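Local atomic coordinates of bacterioferritin (Mycobacterium smegmatis str. MC2 155, PDB entry 3BKN), a protein that probably stores iron, oxidising Fe(2+) at a di-nuclear centre and laying it down as a ferric mineral inside a hollow, haem-containing shell of 24 subunits. Residues Ser17-Ile22 against Arg53-Ile58; Gln24-Ser29 against Ala46-Glu51. One frame throughout, in Å; residues are numbered along the deposited sequence.

Contact 1 of 2, residues Ser17-Ile22 against Arg53-Ile58; sequences SELTAI and RHAETI. With ZN (zinc ion), chain M; HEM (protoporphyrin IX containing Fe), chain T.
Two of the four ligands of one zinc of bacterioferritin's di-nuclear site meet here, where Glu-18 on helix 5-34 faces His-54 on the antiparallel helix 38-64, the segment axes approaching to 8.8 Å. A single zinc ion joins them: Glu-18 OE1 lies 2.0 Å from the zinc, and His-54 ND1 binds the same ion. OE1 sits at the edge of the imidazole, in its plane, while the carboxylate as a whole stands 85° to the ring, so the two ligands converge on the metal without stacking. A bend about CB-CG (chi2 -73°) turns the Glu-18 carboxylate toward the zinc. Gln-14 holds its other oxygen, OE2, and Asp-126 takes the NE2 of His-54, second-shell bonds that would limit the rotation of both ligands. Ile-58 CD1 packs crosswise on Glu-18 CG at 3.8 Å, an apolar wall for the buried chain. On the haem side, small Ala-55 lets the helices close in; its CB meets Leu-19 CD2 and Ile-22 CD1, each at 4.1 Å. Those branched tips also touch the haem, Leu-19 CD2 lying 3.5 Å from the haem methyl CMC. Glu-51 and Glu-127 complete this zinc's ligands, in the carboxylate- and histidine-lined di-metal site typical of the ferritin-like four-helix bundle.

Contact 2 of 2, residues Gln24-Ser29 against Ala46-Glu51; sequences QYFLHS and AESFEE. With ZN (zinc ion), chain M; ZN (zinc ion), chain N; HEM (protoporphyrin IX containing Fe), chain T.
Ser-48 OG, on helix 38-64, is held against helix 5-34 by the backbone carbonyl of Ile-22, with which it is hydrogen-bonded, and it lies 3.2 Å from Phe-26 CB. The hydroxyl is also at the edge of the Phe-26 ring, in its plane. OG stands opposite the backbone N about CA-CB (chi1 -162°), which directs it at the neighbouring helix. A small residue suits this place because the backbones are close, with Tyr-25 and Ser-48 CA atoms 5.1 Å apart; beside the hydroxyl, Tyr-25 CB packs on Ser-48 CB at 3.8 Å.

Two glutamates approach the Tyr-25 ring from the same side, Glu-47 over the face and Glu-51 obliquely at the CD2-CE2 rim. Glu-47 CB makes a CH-pi contact, 4.0 Å from the ring centroid and 19° off its normal. The methylene CG of Glu-51 approaches Tyr-25 CD2 at 3.8 Å, and the plane of the Glu-51 carboxylate is 15° from parallel to that of the ring. Tyrosine suits the place by joining an apolar ring to a polar end: its OH is hydrogen-bonded to Glu-94, itself a zinc ligand, and can thus position that first-shell group.

Glu-51 bridges the two zinc ions, with OE1 on one and OE2 2.0 Å from the other, so metal bonds hold both carboxylate oxygens. On the haem side, Phe-26 lays a face under the methyl CMB, 3.6 Å from CD2, while Phe-49 CE1 comes within 3.4 Å of haem C2A; flat apolar rings suit a porphyrin's rim. Tyr-71 of a second subunit packs on Phe-26. With Glu-127, which also binds both ions, the Glu-51 bridge is consistent with the di-nuclear ferroxidase site of the ferritin-like four-helix bundle.

Overall arrangement
Contacts 1 and 2 lie on the same antiparallel pair, helix 5-34 and helix 38-64, with centres about 10 Å apart. Along the chain the order is 17-22, 24-29, 46-51, 53-58, so contact 2 is the inner pairing, nearer the turn between the helices, and contact 1 the outer. They meet at one zinc ion, to which contact 1 supplies two ligands and contact 2 one, and Ala-21 and Ile-22 of contact 1 pack on Glu-51 of contact 2. Both also touch the same haem. The helix pair thus carries metal ligands toward the interior of the bundle and haem contacts on another flank, where a second subunit approaches, so the same two helices border both the di-nuclear site and the haem at the subunit interface.

Contact 1 of 2, residues Ser17-Ile22 against Arg53-Ile58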
loop_
_atom_site.group_PDB
_atom_site.type_symbol
_atom_site.label_atom_id
_atom_site.label_comp_id
_atom_site.label_asym_id
_atom_site.label_seq_id
_atom_site.Cartn_x
_atom_site.Cartn_y
_atom_site.Cartn_z
ATOM N N SER A 17 4.827 50.993 -17.981
ATOM C CA SER A 17 3.895 50.234 -18.860
ATOM C C SER A 17 3.324 48.971 -18.196
ATOM O O SER A 17 2.107 48.747 -18.274
ATOM C CB SER A 17 4.517 49.836 -20.199
ATOM O OG SER A 17 4.174 50.756 -21.206
ATOM N N GLU A 18 4.172 48.165 -17.542
ATOM C CA GLU A 18 3.645 47.021 -16.817
ATOM C C GLU A 18 2.701 47.425 -15.672
ATOM O O GLU A 18 1.670 46.760 -15.437
ATOM C CB GLU A 18 4.710 46.090 -16.240
ATOM C CG GLU A 18 5.832 45.806 -17.100
ATOM C CD GLU A 18 5.520 44.895 -18.250
ATOM O OE1 GLU A 18 4.480 44.214 -18.256
ATOM O OE2 GLU A 18 6.367 44.836 -19.155
ATOM N N LEU A 19 3.034 48.465 -14.927
ATOM C CA LEU A 19 2.189 48.752 -13.806
ATOM C C LEU A 19 0.853 49.192 -14.329
ATOM O O LEU A 19 -0.160 48.966 -13.661
ATOM C CB LEU A 19 2.743 49.815 -12.900
ATOM C CG LEU A 19 4.039 49.407 -12.279
ATOM C CD1 LEU A 19 4.673 50.651 -11.732
ATOM C CD2 LEU A 19 3.825 48.385 -11.227
ATOM N N THR A 20 0.844 49.807 -15.515
ATOM C CA THR A 20 -0.395 50.276 -16.117
ATOM C C THR A 20 -1.150 49.108 -16.661
ATOM O O THR A 20 -2.360 49.036 -16.472
ATOM C CB THR A 20 -0.161 51.229 -17.275
ATOM O OG1 THR A 20 0.621 52.352 -16.839
ATOM C CG2 THR A 20 -1.478 51.724 -17.774
ATOM N N ALA A 21 -0.455 48.198 -17.340
ATOM C CA ALA A 21 -1.102 46.965 -17.799
ATOM C C ALA A 21 -1.703 46.138 -16.633
ATOM O O ALA A 21 -2.799 45.626 -16.755
ATOM C CB ALA A 21 -0.190 46.120 -18.679
ATOM N N ILE A 22 -1.036 46.043 -15.488
ATOM C CA ILE A 22 -1.629 45.275 -14.388
ATOM C C ILE A 22 -3.033 45.807 -14.085
ATOM O O ILE A 22 -3.988 45.032 -14.016
ATOM C CB ILE A 22 -0.822 45.388 -13.105
ATOM C CG1 ILE A 22 0.500 44.709 -13.258
ATOM C CG2 ILE A 22 -1.602 44.828 -11.869
ATOM C CD1 ILE A 22 1.485 45.236 -12.263
ATOM N N ARG A 53 4.144 39.750 -12.899
ATOM C CA ARG A 53 5.463 39.131 -12.983
ATOM C C ARG A 53 6.470 39.988 -13.769
ATOM O O ARG A 53 7.624 40.146 -13.323
ATOM C CB ARG A 53 5.377 37.702 -13.484
ATOM C CG ARG A 53 4.674 36.784 -12.497
ATOM C CD ARG A 53 4.499 35.337 -13.006
ATOM N NE ARG A 53 3.389 35.266 -13.942
ATOM C CZ ARG A 53 3.089 34.214 -14.684
ATOM N NH1 ARG A 53 3.805 33.102 -14.603
ATOM N NH2 ARG A 53 2.059 34.276 -15.514
ATOM N N HIS A 54 6.045 40.581 -14.890
ATOM C CA HIS A 54 6.896 41.484 -15.640
ATOM C C HIS A 54 7.402 42.663 -14.781
ATOM O O HIS A 54 8.615 42.972 -14.760
ATOM C CB HIS A 54 6.135 42.009 -16.828
ATOM C CG HIS A 54 5.932 40.997 -17.888
ATOM N ND1 HIS A 54 5.155 41.231 -19.004
ATOM C CD2 HIS A 54 6.377 39.720 -17.990
ATOM C CE1 HIS A 54 5.178 40.158 -19.772
ATOM N NE2 HIS A 54 5.900 39.222 -19.171
ATOM N N ALA A 55 6.473 43.322 -14.096
ATOM C CA ALA A 55 6.818 44.387 -13.177
ATOM C C ALA A 55 7.880 43.903 -12.178
ATOM O O ALA A 55 8.856 44.607 -11.927
ATOM C CB ALA A 55 5.577 44.933 -12.450
ATOM N N GLU A 56 7.723 42.697 -11.640
ATOM C CA GLU A 56 8.643 42.261 -10.596
ATOM C C GLU A 56 10.048 42.006 -11.186
ATOM O O GLU A 56 11.028 42.502 -10.665
ATOM C CB GLU A 56 8.091 41.077 -9.818
ATOM C CG GLU A 56 9.139 40.374 -8.956
ATOM C CD GLU A 56 8.511 39.328 -8.052
ATOM O OE1 GLU A 56 7.650 38.553 -8.537
ATOM O OE2 GLU A 56 8.842 39.308 -6.846
ATOM N N THR A 57 10.128 41.269 -12.290
ATOM C CA THR A 57 11.398 41.059 -12.995
ATOM C C THR A 57 12.142 42.383 -13.299
ATOM O O THR A 57 13.318 42.518 -13.004
ATOM C CB THR A 57 11.171 40.294 -14.321
ATOM O OG1 THR A 57 10.513 39.062 -14.038
ATOM C CG2 THR A 57 12.441 39.938 -14.907
ATOM N N ILE A 58 11.446 43.349 -13.894
ATOM C CA ILE A 58 12.029 44.642 -14.164
ATOM C C ILE A 58 12.512 45.336 -12.874
ATOM O O ILE A 58 13.617 45.856 -12.840
ATOM C CB ILE A 58 11.069 45.555 -14.995
ATOM C CG1 ILE A 58 10.941 45.046 -16.444
ATOM C CG2 ILE A 58 11.552 47.027 -15.034
ATOM C CD1 ILE A 58 9.582 45.456 -17.131
HETATM ZN ZN ZN M . 4.294 42.915 -19.707
HETATM C CHA HEM T . -0.663 38.346 -6.921
HETATM C CHB HEM T . -4.141 41.733 -7.284
HETATM C CHC HEM T . -0.738 45.016 -8.269
HETATM C CHD HEM T . 2.755 41.636 -8.081
HETATM C C1A HEM T . -1.975 38.993 -6.870
HETATM C C2A HEM T . -3.185 38.256 -6.525
HETATM C C3A HEM T . -4.212 39.275 -6.637
HETATM C C4A HEM T . -3.462 40.466 -7.036
HETATM C CMA HEM T . -5.683 39.153 -6.409
HETATM C CAA HEM T . -3.321 36.812 -6.139
HETATM C CBA HEM T . -2.178 36.473 -5.193
HETATM C CGA HEM T . -2.638 35.865 -3.890
HETATM O O1A HEM T . -3.102 36.614 -3.009
HETATM O O2A HEM T . -2.514 34.634 -3.733
HETATM C C1B HEM T . -3.511 42.994 -7.629
HETATM C C2B HEM T . -4.290 44.225 -7.771
HETATM C C3B HEM T . -3.203 45.137 -8.053
HETATM C C4B HEM T . -2.039 44.412 -8.035
HETATM C CMB HEM T . -5.765 44.452 -7.650
HETATM C CAB HEM T . -3.342 46.579 -8.320
HETATM C CBB HEM T . -2.963 47.075 -9.483
HETATM C C1C HEM T . 0.580 44.410 -8.288
HETATM C C2C HEM T . 1.792 45.197 -8.549
HETATM C C3C HEM T . 2.824 44.193 -8.484
HETATM C C4C HEM T . 2.108 42.943 -8.191
HETATM C CMC HEM T . 1.998 46.652 -8.818
HETATM C CAC HEM T . 4.255 44.486 -8.685
HETATM C CBC HEM T . 5.082 43.499 -8.870
HETATM C C1D HEM T . 2.093 40.375 -7.770
HETATM C C2D HEM T . 2.841 39.143 -7.616
HETATM C C3D HEM T . 1.781 38.209 -7.267
HETATM C C4D HEM T . 0.634 38.956 -7.266
HETATM C CMD HEM T . 4.320 38.932 -7.779
HETATM C CAD HEM T . 1.907 36.745 -6.991
HETATM C CBD HEM T . 2.759 36.139 -8.092
HETATM C CGD HEM T . 1.973 35.199 -8.966
HETATM O O1D HEM T . 1.924 35.431 -10.187
HETATM O O2D HEM T . 1.419 34.222 -8.441
HETATM N NA HEM T . -2.144 40.287 -7.178
HETATM N NB HEM T . -2.188 43.126 -7.777
HETATM N NC HEM T . 0.772 43.106 -8.085
HETATM N ND HEM T . 0.781 40.259 -7.543
HETATM FE FE HEM T . -0.696 41.682 -7.672
#

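Contact 2 of 2, residues Gln24-Ser29 against Ala46-Glu51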
loop_
_atom_site.group_PDB
_atom_site.type_symbol
_atom_site.label_atom_id
_atom_site.label_comp_id
_atom_site.label_asym_id
_atom_site.label_seq_id
_atom_site.Cartn_x
_atom_site.Cartn_y
_atom_site.Cartn_z
ATOM N N GLN A 24 -4.967 47.772 -15.901
ATOM C CA GLN A 24 -5.934 47.753 -16.991
ATOM C C GLN A 24 -6.554 46.382 -17.137
ATOM O O GLN A 24 -7.790 46.268 -17.149
ATOM C CB GLN A 24 -5.348 48.239 -18.301
ATOM C CG GLN A 24 -6.430 48.720 -19.275
ATOM C CD GLN A 24 -5.820 49.403 -20.505
ATOM O OE1 GLN A 24 -5.389 50.578 -20.437
ATOM N NE2 GLN A 24 -5.760 48.671 -21.627
ATOM N N TYR A 25 -5.702 45.358 -17.236
ATOM C CA TYR A 25 -6.152 43.966 -17.281
ATOM C C TYR A 25 -6.951 43.564 -16.051
ATOM O O TYR A 25 -8.046 43.008 -16.165
ATOM C CB TYR A 25 -4.975 43.031 -17.391
ATOM C CG TYR A 25 -4.367 42.929 -18.760
ATOM C CD1 TYR A 25 -5.094 42.358 -19.825
ATOM C CD2 TYR A 25 -3.072 43.328 -18.993
ATOM C CE1 TYR A 25 -4.556 42.230 -21.071
ATOM C CE2 TYR A 25 -2.499 43.202 -20.251
ATOM C CZ TYR A 25 -3.239 42.641 -21.288
ATOM O OH TYR A 25 -2.686 42.476 -22.571
ATOM N N PHE A 26 -6.438 43.855 -14.862
ATOM C CA PHE A 26 -7.129 43.393 -13.690
ATOM C C PHE A 26 -8.538 43.911 -13.657
ATOM O O PHE A 26 -9.465 43.128 -13.431
ATOM C CB PHE A 26 -6.396 43.661 -12.372
ATOM C CG PHE A 26 -6.970 42.872 -11.206
ATOM C CD1 PHE A 26 -6.623 41.530 -11.013
ATOM C CD2 PHE A 26 -7.916 43.443 -10.346
ATOM C CE1 PHE A 26 -7.177 40.812 -9.993
ATOM C CE2 PHE A 26 -8.439 42.724 -9.339
ATOM C CZ PHE A 26 -8.068 41.425 -9.161
ATOM N N LEU A 27 -8.703 45.209 -13.905
ATOM C CA LEU A 27 -10.030 45.851 -13.927
ATOM C C LEU A 27 -10.882 45.287 -15.053
ATOM O O LEU A 27 -12.057 45.031 -14.838
ATOM C CB LEU A 27 -9.916 47.362 -14.073
ATOM C CG LEU A 27 -11.152 48.255 -14.240
ATOM C CD1 LEU A 27 -12.042 48.266 -13.018
ATOM C CD2 LEU A 27 -10.645 49.664 -14.485
ATOM N N HIS A 28 -10.311 45.063 -16.239
ATOM C CA HIS A 28 -11.084 44.451 -17.309
ATOM C C HIS A 28 -11.625 43.087 -16.858
ATOM O O HIS A 28 -12.800 42.774 -17.059
ATOM C CB HIS A 28 -10.283 44.302 -18.596
ATOM C CG HIS A 28 -10.088 45.578 -19.341
ATOM N ND1 HIS A 28 -9.106 45.731 -20.297
ATOM C CD2 HIS A 28 -10.750 46.764 -19.279
ATOM C CE1 HIS A 28 -9.180 46.956 -20.803
ATOM N NE2 HIS A 28 -10.169 47.605 -20.198
ATOM N N SER A 29 -10.775 42.277 -16.239
ATOM C CA SER A 29 -11.207 40.926 -15.859
ATOM C C SER A 29 -12.355 41.021 -14.847
ATOM O O SER A 29 -13.332 40.283 -14.972
ATOM C CB SER A 29 -10.047 40.076 -15.326
ATOM O OG SER A 29 -9.857 40.323 -13.946
ATOM N N ALA A 46 -5.518 36.119 -15.732
ATOM C CA ALA A 46 -4.188 35.534 -15.928
ATOM C C ALA A 46 -3.270 36.506 -16.648
ATOM O O ALA A 46 -2.147 36.662 -16.263
ATOM C CB ALA A 46 -4.282 34.220 -16.656
ATOM N N GLU A 47 -3.754 37.200 -17.670
ATOM C CA GLU A 47 -2.939 38.216 -18.327
ATOM C C GLU A 47 -2.430 39.277 -17.334
ATOM O O GLU A 47 -1.258 39.689 -17.382
ATOM C CB GLU A 47 -3.680 38.823 -19.518
ATOM C CG GLU A 47 -4.158 37.767 -20.535
ATOM C CD GLU A 47 -3.032 37.209 -21.399
ATOM O OE1 GLU A 47 -1.858 37.364 -21.006
ATOM O OE2 GLU A 47 -3.313 36.625 -22.477
ATOM N N SER A 48 -3.296 39.692 -16.424
ATOM C CA SER A 48 -2.937 40.590 -15.335
ATOM C C SER A 48 -1.762 40.060 -14.485
ATOM O O SER A 48 -0.839 40.810 -14.158
ATOM C CB SER A 48 -4.164 40.798 -14.433
ATOM O OG SER A 48 -3.972 41.937 -13.644
ATOM N N PHE A 49 -1.789 38.773 -14.111
ATOM C CA PHE A 49 -0.719 38.218 -13.284
ATOM C C PHE A 49 0.603 38.159 -14.053
ATOM O O PHE A 49 1.670 38.367 -13.495
ATOM C CB PHE A 49 -1.098 36.863 -12.727
ATOM C CG PHE A 49 -2.215 36.901 -11.756
ATOM C CD1 PHE A 49 -2.291 37.878 -10.807
ATOM C CD2 PHE A 49 -3.178 35.917 -11.750
ATOM C CE1 PHE A 49 -3.324 37.905 -9.877
ATOM C CE2 PHE A 49 -4.216 35.943 -10.818
ATOM C CZ PHE A 49 -4.270 36.961 -9.876
ATOM N N GLU A 50 0.521 37.896 -15.345
ATOM C CA GLU A 50 1.705 37.916 -16.177
ATOM C C GLU A 50 2.313 39.294 -16.178
ATOM O O GLU A 50 3.520 39.395 -16.148
ATOM C CB GLU A 50 1.418 37.445 -17.612
ATOM C CG GLU A 50 2.311 36.227 -18.000
ATOM C CD GLU A 50 2.383 35.948 -19.493
ATOM O OE1 GLU A 50 1.456 35.266 -20.017
ATOM O OE2 GLU A 50 3.385 36.389 -20.115
ATOM N N GLU A 51 1.499 40.350 -16.175
ATOM C CA GLU A 51 2.037 41.684 -16.059
ATOM C C GLU A 51 2.644 41.922 -14.712
ATOM O O GLU A 51 3.687 42.550 -14.629
ATOM C CB GLU A 51 1.017 42.749 -16.350
ATOM C CG GLU A 51 0.457 42.660 -17.704
ATOM C CD GLU A 51 1.484 42.593 -18.831
ATOM O OE1 GLU A 51 2.701 42.754 -18.589
ATOM O OE2 GLU A 51 1.072 42.350 -19.986
HETATM ZN ZN ZN M . 4.294 42.915 -19.707
HETATM ZN ZN ZN N . 1.339 41.871 -21.947
HETATM C CHA HEM T . -0.663 38.346 -6.921
HETATM C CHB HEM T . -4.141 41.733 -7.284
HETATM C CHC HEM T . -0.738 45.016 -8.269
HETATM C CHD HEM T . 2.755 41.636 -8.081
HETATM C C1A HEM T . -1.975 38.993 -6.870
HETATM C C2A HEM T . -3.185 38.256 -6.525
HETATM C C3A HEM T . -4.212 39.275 -6.637
HETATM C C4A HEM T . -3.462 40.466 -7.036
HETATM C CMA HEM T . -5.683 39.153 -6.409
HETATM C CAA HEM T . -3.321 36.812 -6.139
HETATM C CBA HEM T . -2.178 36.473 -5.193
HETATM C CGA HEM T . -2.638 35.865 -3.890
HETATM O O1A HEM T . -3.102 36.614 -3.009
HETATM O O2A HEM T . -2.514 34.634 -3.733
HETATM C C1B HEM T . -3.511 42.994 -7.629
HETATM C C2B HEM T . -4.290 44.225 -7.771
HETATM C C3B HEM T . -3.203 45.137 -8.053
HETATM C C4B HEM T . -2.039 44.412 -8.035
HETATM C CMB HEM T . -5.765 44.452 -7.650
HETATM C CAB HEM T . -3.342 46.579 -8.320
HETATM C CBB HEM T . -2.963 47.075 -9.483
HETATM C C1C HEM T . 0.580 44.410 -8.288
HETATM C C2C HEM T . 1.792 45.197 -8.549
HETATM C C3C HEM T . 2.824 44.193 -8.484
HETATM C C4C HEM T . 2.108 42.943 -8.191
HETATM C CMC HEM T . 1.998 46.652 -8.818
HETATM C CAC HEM T . 4.255 44.486 -8.685
HETATM C CBC HEM T . 5.082 43.499 -8.870
HETATM C C1D HEM T . 2.093 40.375 -7.770
HETATM C C2D HEM T . 2.841 39.143 -7.616
HETATM C C3D HEM T . 1.781 38.209 -7.267
HETATM C C4D HEM T . 0.634 38.956 -7.266
HETATM C CMD HEM T . 4.320 38.932 -7.779
HETATM C CAD HEM T . 1.907 36.745 -6.991
HETATM C CBD HEM T . 2.759 36.139 -8.092
HETATM C CGD HEM T . 1.973 35.199 -8.966
HETATM O O1D HEM T . 1.924 35.431 -10.187
HETATM O O2D HEM T . 1.419 34.222 -8.441
HETATM N NA HEM T . -2.144 40.287 -7.178
HETATM N NB HEM T . -2.188 43.126 -7.777
HETATM N NC HEM T . 0.772 43.106 -8.085
HETATM N ND HEM T . 0.781 40.259 -7.543
HETATM FE FE HEM T . -0.696 41.682 -7.672
#